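Local coordinates for protein xylooligosaccharide oxidase (PDB 5L6G) that oxidises the C1 hydroxyl of xylooligosaccharides and other sugars to lactones, using bicovalently bound FAD and reducing oxygen to hydrogen peroxide, at residues K251-L256 against H407-E412; Q257-N262 against Q298-L303; M271-N276 against T280-L285. One frame throughout, in Å; residues are numbered along the deposited sequence.

Interaction 1. Residues K251-L256 against H407-E412; sequences KGWGAL and HLFLYE. With XYP (beta-D-xylopyranose), chain H.
The helix carrying W253 (246-261) packs beside strand 409-417, which carries F409 and Y411 and begins at a classic beta bulge where L408 and F409 both face T349. The contact is aromatic, and W253 makes both halves of it with its edge. With CG anti to the backbone N (chi1 -164°), the indole leaves the helix and brings the rim of its five-membered ring to the face of F409. The result is an offset edge-to-face pair, with centroids of the two rings 5.2 Å apart and planes at 79°; its closest atoms are W253 NE1 and F409 CE2, at 3.5 Å. The benzo end of the indole meets Y411 differently, edge against edge, the touching atoms of each lying near the plane of the other ring. Here W253 CZ2 is 3.4 Å from Y411 OH and 3.6 Å from Y411 CE2. That phenol oxygen has its polar partner elsewhere, in a hydrogen bond with the hydroxyl of T349. The next residue, E412, sends an extended side chain off the other face of the strand toward the bound xylose, its OE2 in a hydrogen bond with the hydroxyl of Y96. The arrangement is that of a helix layered on a beta-sheet, whose far face here carries the substrate site.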
# COMPACT_ATOMS: atom_id res chain seq x y z
N LYS A 251 13.05 -8.06 -24.78
CA LYS A 251 12.66 -9.41 -25.16
C LYS A 251 12.19 -10.20 -23.94
O LYS A 251 11.23 -11.00 -24.03
CB LYS A 251 13.84 -10.12 -25.82
CG LYS A 251 14.18 -9.59 -27.21
CD LYS A 251 15.52 -10.11 -27.71
CE LYS A 251 15.50 -11.62 -27.88
NZ LYS A 251 16.88 -12.21 -27.84
N GLY A 252 12.84 -9.96 -22.81
CA GLY A 252 12.51 -10.66 -21.56
C GLY A 252 11.17 -10.26 -21.02
O GLY A 252 10.32 -11.09 -20.69
N TRP A 253 10.95 -8.95 -20.95
CA TRP A 253 9.71 -8.42 -20.46
C TRP A 253 8.60 -8.73 -21.44
O TRP A 253 7.49 -9.04 -21.02
CB TRP A 253 9.87 -6.91 -20.27
CG TRP A 253 8.85 -6.21 -19.46
CD1 TRP A 253 7.54 -6.54 -19.26
CD2 TRP A 253 9.06 -4.98 -18.78
NE1 TRP A 253 6.93 -5.60 -18.48
CE2 TRP A 253 7.84 -4.61 -18.19
CE3 TRP A 253 10.17 -4.14 -18.63
CZ2 TRP A 253 7.70 -3.45 -17.43
CZ3 TRP A 253 10.03 -2.98 -17.90
CH2 TRP A 253 8.81 -2.65 -17.29
N GLY A 254 8.89 -8.65 -22.74
CA GLY A 254 7.88 -8.92 -23.76
C GLY A 254 7.35 -10.34 -23.59
O GLY A 254 6.14 -10.58 -23.66
N ALA A 255 8.27 -11.28 -23.36
CA ALA A 255 7.89 -12.66 -23.12
C ALA A 255 7.09 -12.79 -21.84
O ALA A 255 6.10 -13.50 -21.80
CB ALA A 255 9.10 -13.55 -23.05
N LEU A 256 7.56 -12.12 -20.78
CA LEU A 256 6.95 -12.25 -19.48
C LEU A 256 5.51 -11.74 -19.48
O LEU A 256 4.62 -12.39 -18.91
CB LEU A 256 7.78 -11.49 -18.44
CG LEU A 256 7.37 -11.59 -16.97
CD1 LEU A 256 7.55 -13.00 -16.43
CD2 LEU A 256 8.20 -10.60 -16.19
N HIS A 407 -5.10 -3.97 -16.28
CA HIS A 407 -4.30 -3.76 -15.08
C HIS A 407 -3.49 -5.00 -14.86
O HIS A 407 -3.85 -5.88 -14.09
CB HIS A 407 -5.21 -3.41 -13.92
CG HIS A 407 -6.05 -2.21 -14.21
ND1 HIS A 407 -7.42 -2.23 -14.17
CD2 HIS A 407 -5.70 -0.98 -14.64
CE1 HIS A 407 -7.88 -1.04 -14.51
NE2 HIS A 407 -6.86 -0.26 -14.79
N LEU A 408 -2.38 -5.04 -15.59
CA LEU A 408 -1.57 -6.24 -15.67
C LEU A 408 -0.39 -6.20 -14.72
O LEU A 408 -0.01 -7.25 -14.17
CB LEU A 408 -1.02 -6.36 -17.08
CG LEU A 408 -0.34 -7.68 -17.40
CD1 LEU A 408 -1.27 -8.86 -17.16
CD2 LEU A 408 0.16 -7.66 -18.83
N PHE A 409 0.19 -5.01 -14.56
CA PHE A 409 1.41 -4.81 -13.77
C PHE A 409 1.21 -3.65 -12.81
O PHE A 409 0.63 -2.63 -13.17
CB PHE A 409 2.62 -4.43 -14.65
CG PHE A 409 3.07 -5.52 -15.56
CD1 PHE A 409 3.40 -6.77 -15.07
CD2 PHE A 409 3.18 -5.30 -16.92
CE1 PHE A 409 3.83 -7.77 -15.90
CE2 PHE A 409 3.59 -6.30 -17.77
CZ PHE A 409 3.93 -7.54 -17.26
N LEU A 410 1.74 -3.84 -11.62
CA LEU A 410 1.89 -2.80 -10.62
C LEU A 410 3.37 -2.56 -10.37
O LEU A 410 4.17 -3.50 -10.25
CB LEU A 410 1.20 -3.23 -9.34
CG LEU A 410 1.38 -2.43 -8.07
CD1 LEU A 410 0.75 -1.07 -8.28
CD2 LEU A 410 0.76 -3.17 -6.88
N TYR A 411 3.72 -1.30 -10.24
CA TYR A 411 5.11 -0.91 -10.14
C TYR A 411 5.37 -0.05 -8.92
O TYR A 411 4.56 0.82 -8.59
CB TYR A 411 5.53 -0.08 -11.33
CG TYR A 411 5.31 -0.66 -12.71
CD1 TYR A 411 4.02 -0.75 -13.25
CD2 TYR A 411 6.37 -1.06 -13.49
CE1 TYR A 411 3.80 -1.20 -14.53
CE2 TYR A 411 6.17 -1.52 -14.78
CZ TYR A 411 4.89 -1.59 -15.30
OH TYR A 411 4.67 -2.05 -16.57
N GLU A 412 6.52 -0.29 -8.30
CA GLU A 412 7.07 0.60 -7.31
C GLU A 412 8.44 1.03 -7.84
O GLU A 412 9.27 0.18 -8.17
CB GLU A 412 7.25 -0.09 -5.96
CG GLU A 412 7.69 0.89 -4.87
CD GLU A 412 7.93 0.22 -3.53
OE1 GLU A 412 7.93 -1.04 -3.44
OE2 GLU A 412 8.16 0.98 -2.56
O1 XYP H . 6.35 -3.22 -2.46
C1 XYP H . 7.13 -3.12 -1.27
C2 XYP H . 8.14 -4.26 -1.23
C3 XYP H . 9.14 -4.09 -0.09
C4 XYP H . 9.76 -2.70 -0.15
C5 XYP H . 8.68 -1.61 -0.21
O2 XYP H . 7.42 -5.48 -1.06
O3 XYP H . 10.12 -5.14 -0.10
O4 XYP H . 10.54 -2.46 1.04
O5 XYP H . 7.76 -1.85 -1.26

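Interaction 2. Residues Q257-N262 against Q298-L303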
# COMPACT_ATOMS: atom_id res chain seq x y z
N GLN A 257 5.27 -10.58 -20.09
CA GLN A 257 3.91 -10.06 -20.13
C GLN A 257 2.97 -10.91 -20.95
O GLN A 257 1.81 -11.08 -20.59
CB GLN A 257 3.87 -8.60 -20.60
CG GLN A 257 4.17 -8.36 -22.05
CD GLN A 257 4.23 -6.88 -22.36
OE1 GLN A 257 4.13 -6.03 -21.45
NE2 GLN A 257 4.40 -6.55 -23.65
N GLU A 258 3.47 -11.44 -22.07
CA GLU A 258 2.66 -12.32 -22.90
C GLU A 258 2.30 -13.60 -22.11
O GLU A 258 1.14 -14.03 -22.10
CB GLU A 258 3.40 -12.62 -24.21
CG GLU A 258 2.62 -13.41 -25.23
CD GLU A 258 3.40 -13.67 -26.51
OE1 GLU A 258 4.20 -12.80 -26.92
OE2 GLU A 258 3.17 -14.75 -27.12
N TRP A 259 3.28 -14.15 -21.39
CA TRP A 259 3.04 -15.32 -20.53
C TRP A 259 1.97 -15.01 -19.47
O TRP A 259 1.03 -15.76 -19.31
CB TRP A 259 4.35 -15.73 -19.87
CG TRP A 259 4.29 -16.78 -18.81
CD1 TRP A 259 4.21 -18.13 -18.99
CD2 TRP A 259 4.32 -16.56 -17.40
NE1 TRP A 259 4.18 -18.77 -17.76
CE2 TRP A 259 4.25 -17.82 -16.78
CE3 TRP A 259 4.42 -15.41 -16.61
CZ2 TRP A 259 4.27 -17.97 -15.39
CZ3 TRP A 259 4.42 -15.55 -15.23
CH2 TRP A 259 4.36 -16.83 -14.63
N LEU A 260 2.11 -13.89 -18.78
CA LEU A 260 1.17 -13.55 -17.71
C LEU A 260 -0.23 -13.31 -18.28
O LEU A 260 -1.22 -13.83 -17.79
CB LEU A 260 1.63 -12.31 -16.95
CG LEU A 260 0.79 -11.87 -15.74
CD1 LEU A 260 0.76 -12.94 -14.67
CD2 LEU A 260 1.34 -10.57 -15.19
N LEU A 261 -0.28 -12.54 -19.35
CA LEU A 261 -1.52 -12.12 -19.94
C LEU A 261 -2.28 -13.32 -20.50
O LEU A 261 -3.51 -13.34 -20.50
CB LEU A 261 -1.20 -11.08 -21.01
CG LEU A 261 -2.26 -10.23 -21.64
CD1 LEU A 261 -3.05 -9.46 -20.61
CD2 LEU A 261 -1.58 -9.31 -22.67
N ASN A 262 -1.55 -14.35 -20.91
CA ASN A 262 -2.16 -15.57 -21.37
C ASN A 262 -2.39 -16.66 -20.33
O ASN A 262 -2.66 -17.79 -20.68
CB ASN A 262 -1.37 -16.12 -22.56
CG ASN A 262 -1.63 -15.33 -23.83
OD1 ASN A 262 -2.68 -15.48 -24.46
ND2 ASN A 262 -0.72 -14.42 -24.16
N GLN A 298 8.24 -24.40 -14.56
CA GLN A 298 9.02 -24.87 -15.70
C GLN A 298 8.71 -24.17 -17.04
O GLN A 298 9.63 -23.79 -17.74
CB GLN A 298 8.95 -26.40 -15.83
CG GLN A 298 9.88 -26.94 -16.90
CD GLN A 298 11.33 -26.55 -16.68
OE1 GLN A 298 11.82 -26.51 -15.54
NE2 GLN A 298 12.04 -26.25 -17.77
N PRO A 299 7.42 -24.02 -17.40
CA PRO A 299 7.11 -23.34 -18.66
C PRO A 299 7.70 -21.93 -18.77
O PRO A 299 8.21 -21.56 -19.85
CB PRO A 299 5.58 -23.29 -18.66
CG PRO A 299 5.19 -24.52 -17.93
CD PRO A 299 6.22 -24.65 -16.83
N LEU A 300 7.66 -21.16 -17.69
CA LEU A 300 8.30 -19.84 -17.69
C LEU A 300 9.81 -19.93 -17.86
O LEU A 300 10.40 -19.14 -18.60
CB LEU A 300 8.00 -19.09 -16.38
CG LEU A 300 8.53 -17.65 -16.38
CD1 LEU A 300 8.03 -16.89 -17.59
CD2 LEU A 300 8.20 -16.92 -15.08
N LEU A 301 10.45 -20.86 -17.15
CA LEU A 301 11.90 -21.03 -17.24
C LEU A 301 12.34 -21.34 -18.68
O LEU A 301 13.33 -20.78 -19.17
CB LEU A 301 12.39 -22.12 -16.29
CG LEU A 301 12.24 -21.94 -14.78
CD1 LEU A 301 12.80 -23.18 -14.08
CD2 LEU A 301 12.93 -20.68 -14.26
N ALA A 302 11.59 -22.21 -19.35
CA ALA A 302 11.85 -22.56 -20.75
C ALA A 302 11.65 -21.35 -21.66
O ALA A 302 12.44 -21.12 -22.58
CB ALA A 302 10.95 -23.71 -21.18
N LEU A 303 10.61 -20.58 -21.39
CA LEU A 303 10.31 -19.39 -22.17
C LEU A 303 11.41 -18.32 -22.05
O LEU A 303 11.83 -17.75 -23.05
CB LEU A 303 8.97 -18.81 -21.72
CG LEU A 303 8.44 -17.62 -22.49
CD1 LEU A 303 8.03 -18.06 -23.88
CD2 LEU A 303 7.27 -17.01 -21.72
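W259 and L300 join the two helices of a ferredoxin-like βαββαβ unit, 246-261 and 290-304, where they cover one face of its antiparallel sheet. The central interaction is CH-pi. L300 spreads over a single face of the indole: its CD1 stands 3.9 Å from the centroid of the five-membered ring of W259, only 15° off the normal, while its CD2 lies 3.9 Å from W259 CH2 above the six-membered ring. With CG anti to the backbone N (chi1 172°) the indole extends from its helix toward L300, and chi2 of 81° turns its face to the leucine. Plain apolar contact adds the edge of the patch, where the exposed L303 brings CD2 to 3.7 Å from W259 CB. Toward the sheet, both W259 and L300 rest on M271. An alanine at W259 would lack the indole face and is likely to leave the methyls of L300 facing a gap between the helices. Hydrogen bonding serves the helix end rather than the interface. There N262, the first residue to leave helical geometry, folds its side chain back, and E258 O accepts from N262 N and, through the opposite face of its carbonyl plane, from N262 ND2 at 2.8 Å.

Interaction 3. Residues M271-N276 against T280-L285; sequences MRVLGN and TQLQGL. With XYP (beta-D-xylopyranose), chain H.
R272 and Q283 face each other across a beta hairpin, strands 269-275 and 280-286, and the pair presents a guanidinium to the bound xylose. R272 NH1 donates to O2 of the sugar at 2.8 Å (N-H...O angle 139°), with O2 near the guanidinium plane; Y451 and T154 also bond the sugar. The NE side of the guanidinium is gripped by the glutamine. R272 NE, at 2.8 Å, and NH2 both donate to Q283 OE1, so one carbonyl oxygen accepts two N-H groups, the first lying in its carbonyl plane. Guanidinium and amide planes are only 29° apart, and this two-point grip should resist rotation of the guanidinium and keep NH1 directed at the sugar. Chi1 of R272, 72°, places CG between the backbone N and the carbonyl carbon, and from there the chain runs straight out to NE.

A second shell fixes the amide in turn. Q283 NE2 reaches a lone pair of Q281 OE1 at 2.9 Å, and Q281 NE2 bonds N240 and E238 on the neighbouring strand 234-240; the acid may polarise this relay. L274 supports the same amide from the side, its CD2 3.3 Å from Q283 NE2.

Beneath lies the ladder itself. R272 with Q283 and L274 with Q281 are antiparallel hydrogen-bonded pairs, joined by four backbone bonds of 2.8 to 2.9 Å. M271, V273 and L282 make the other face apolar toward the helix layer, with the methyl of T280 beside them. M271 SD lies against L282, while V273 divides its two branches: CG1 touches T280 CG2 at 3.7 Å, and CG2 sits 3.6 Å from L282 CD2.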
# COMPACT_ATOMS: atom_id res chain seq x y z
N MET A 271 4.43 -13.38 -7.63
CA MET A 271 5.76 -13.09 -8.19
C MET A 271 5.89 -11.64 -8.62
O MET A 271 4.91 -10.99 -8.92
CB MET A 271 6.05 -14.00 -9.36
CG MET A 271 7.50 -14.07 -9.78
SD MET A 271 7.86 -15.45 -10.87
CE MET A 271 6.57 -15.27 -12.11
N ARG A 272 7.13 -11.15 -8.62
CA ARG A 272 7.48 -9.83 -9.09
C ARG A 272 8.90 -9.84 -9.66
O ARG A 272 9.70 -10.72 -9.37
CB ARG A 272 7.44 -8.86 -7.92
CG ARG A 272 8.60 -9.05 -6.95
CD ARG A 272 8.32 -8.31 -5.64
NE ARG A 272 9.42 -8.40 -4.70
CZ ARG A 272 9.39 -7.91 -3.47
NH1 ARG A 272 8.31 -7.31 -3.01
NH2 ARG A 272 10.45 -8.05 -2.69
N VAL A 273 9.18 -8.85 -10.49
CA VAL A 273 10.55 -8.52 -10.84
C VAL A 273 11.03 -7.48 -9.85
O VAL A 273 10.35 -6.49 -9.65
CB VAL A 273 10.64 -7.91 -12.25
CG1 VAL A 273 12.06 -7.46 -12.55
CG2 VAL A 273 10.16 -8.90 -13.30
N LEU A 274 12.18 -7.72 -9.23
CA LEU A 274 12.92 -6.70 -8.51
C LEU A 274 14.14 -6.38 -9.33
O LEU A 274 14.89 -7.27 -9.67
CB LEU A 274 13.37 -7.20 -7.14
CG LEU A 274 14.31 -6.27 -6.36
CD1 LEU A 274 13.62 -4.94 -6.06
CD2 LEU A 274 14.78 -6.91 -5.07
N GLY A 275 14.33 -5.11 -9.65
CA GLY A 275 15.48 -4.65 -10.39
C GLY A 275 16.17 -3.57 -9.62
O GLY A 275 15.52 -2.73 -8.99
N ASN A 276 17.50 -3.61 -9.62
CA ASN A 276 18.31 -2.46 -9.20
C ASN A 276 19.49 -2.38 -10.15
O ASN A 276 19.55 -3.15 -11.11
CB ASN A 276 18.73 -2.58 -7.73
CG ASN A 276 19.54 -3.83 -7.43
OD1 ASN A 276 20.56 -4.09 -8.06
ND2 ASN A 276 19.08 -4.61 -6.45
N THR A 280 18.92 -7.99 -11.45
CA THR A 280 17.49 -8.06 -11.74
C THR A 280 17.06 -9.51 -11.59
O THR A 280 17.75 -10.42 -12.05
CB THR A 280 17.18 -7.58 -13.16
OG1 THR A 280 17.61 -6.21 -13.32
CG2 THR A 280 15.66 -7.66 -13.42
N GLN A 281 15.94 -9.73 -10.91
CA GLN A 281 15.49 -11.11 -10.75
C GLN A 281 14.00 -11.12 -10.50
O GLN A 281 13.44 -10.13 -10.03
CB GLN A 281 16.22 -11.78 -9.58
CG GLN A 281 16.01 -11.08 -8.25
CD GLN A 281 16.61 -11.81 -7.07
OE1 GLN A 281 16.17 -11.61 -5.94
NE2 GLN A 281 17.60 -12.65 -7.31
N LEU A 282 13.38 -12.25 -10.86
CA LEU A 282 12.06 -12.53 -10.39
C LEU A 282 12.22 -13.05 -8.98
O LEU A 282 13.18 -13.77 -8.70
CB LEU A 282 11.36 -13.55 -11.26
CG LEU A 282 11.02 -13.04 -12.66
CD1 LEU A 282 11.08 -14.19 -13.65
CD2 LEU A 282 9.67 -12.38 -12.67
N GLN A 283 11.28 -12.67 -8.12
CA GLN A 283 11.17 -13.15 -6.76
C GLN A 283 9.74 -13.61 -6.61
O GLN A 283 8.82 -12.86 -6.92
CB GLN A 283 11.41 -12.03 -5.75
CG GLN A 283 12.74 -11.33 -5.94
CD GLN A 283 12.93 -10.21 -4.94
OE1 GLN A 283 12.00 -9.48 -4.62
NE2 GLN A 283 14.15 -10.06 -4.47
N GLY A 284 9.58 -14.83 -6.11
CA GLY A 284 8.26 -15.42 -5.94
C GLY A 284 8.04 -16.02 -4.58
O GLY A 284 8.98 -16.26 -3.82
N LEU A 285 6.76 -16.23 -4.28
CA LEU A 285 6.33 -17.07 -3.18
C LEU A 285 5.24 -17.97 -3.75
O LEU A 285 4.18 -17.50 -4.18
CB LEU A 285 5.81 -16.24 -2.01
CG LEU A 285 5.60 -17.04 -0.72
CD1 LEU A 285 6.94 -17.47 -0.15
CD2 LEU A 285 4.79 -16.29 0.32
O1 XYP H . 6.35 -3.22 -2.46
C1 XYP H . 7.13 -3.12 -1.27
C2 XYP H . 8.14 -4.26 -1.23
C3 XYP H . 9.14 -4.09 -0.09
C4 XYP H . 9.76 -2.70 -0.15
C5 XYP H . 8.68 -1.61 -0.21
O2 XYP H . 7.42 -5.48 -1.06
O3 XYP H . 10.12 -5.14 -0.10
O4 XYP H . 10.54 -2.46 1.04
O5 XYP H . 7.76 -1.85 -1.26

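In the fold
The three contacts illustrate how a binding surface is built from behind. Interactions 1 and 2 share helix 246-261 and touch where F409 CZ lies 3.5 Å from Q257 CB. Interaction 3 meets both from the sheet: V273 CG2 is 3.9 Å from L256 CD2, and M271 CE is 3.7 Å from W259 CH2 and 3.8 Å from L300 CD2. The helices thus cover one face of the sheet, while its opposite face points R272 and E412, their side chains about 6 Å apart at nearest atoms, at the same xylose. The side chain of R272 is also about 6 Å from the FAD, and that of W259, in the outer layer, about 10 Å from the R272 side chain.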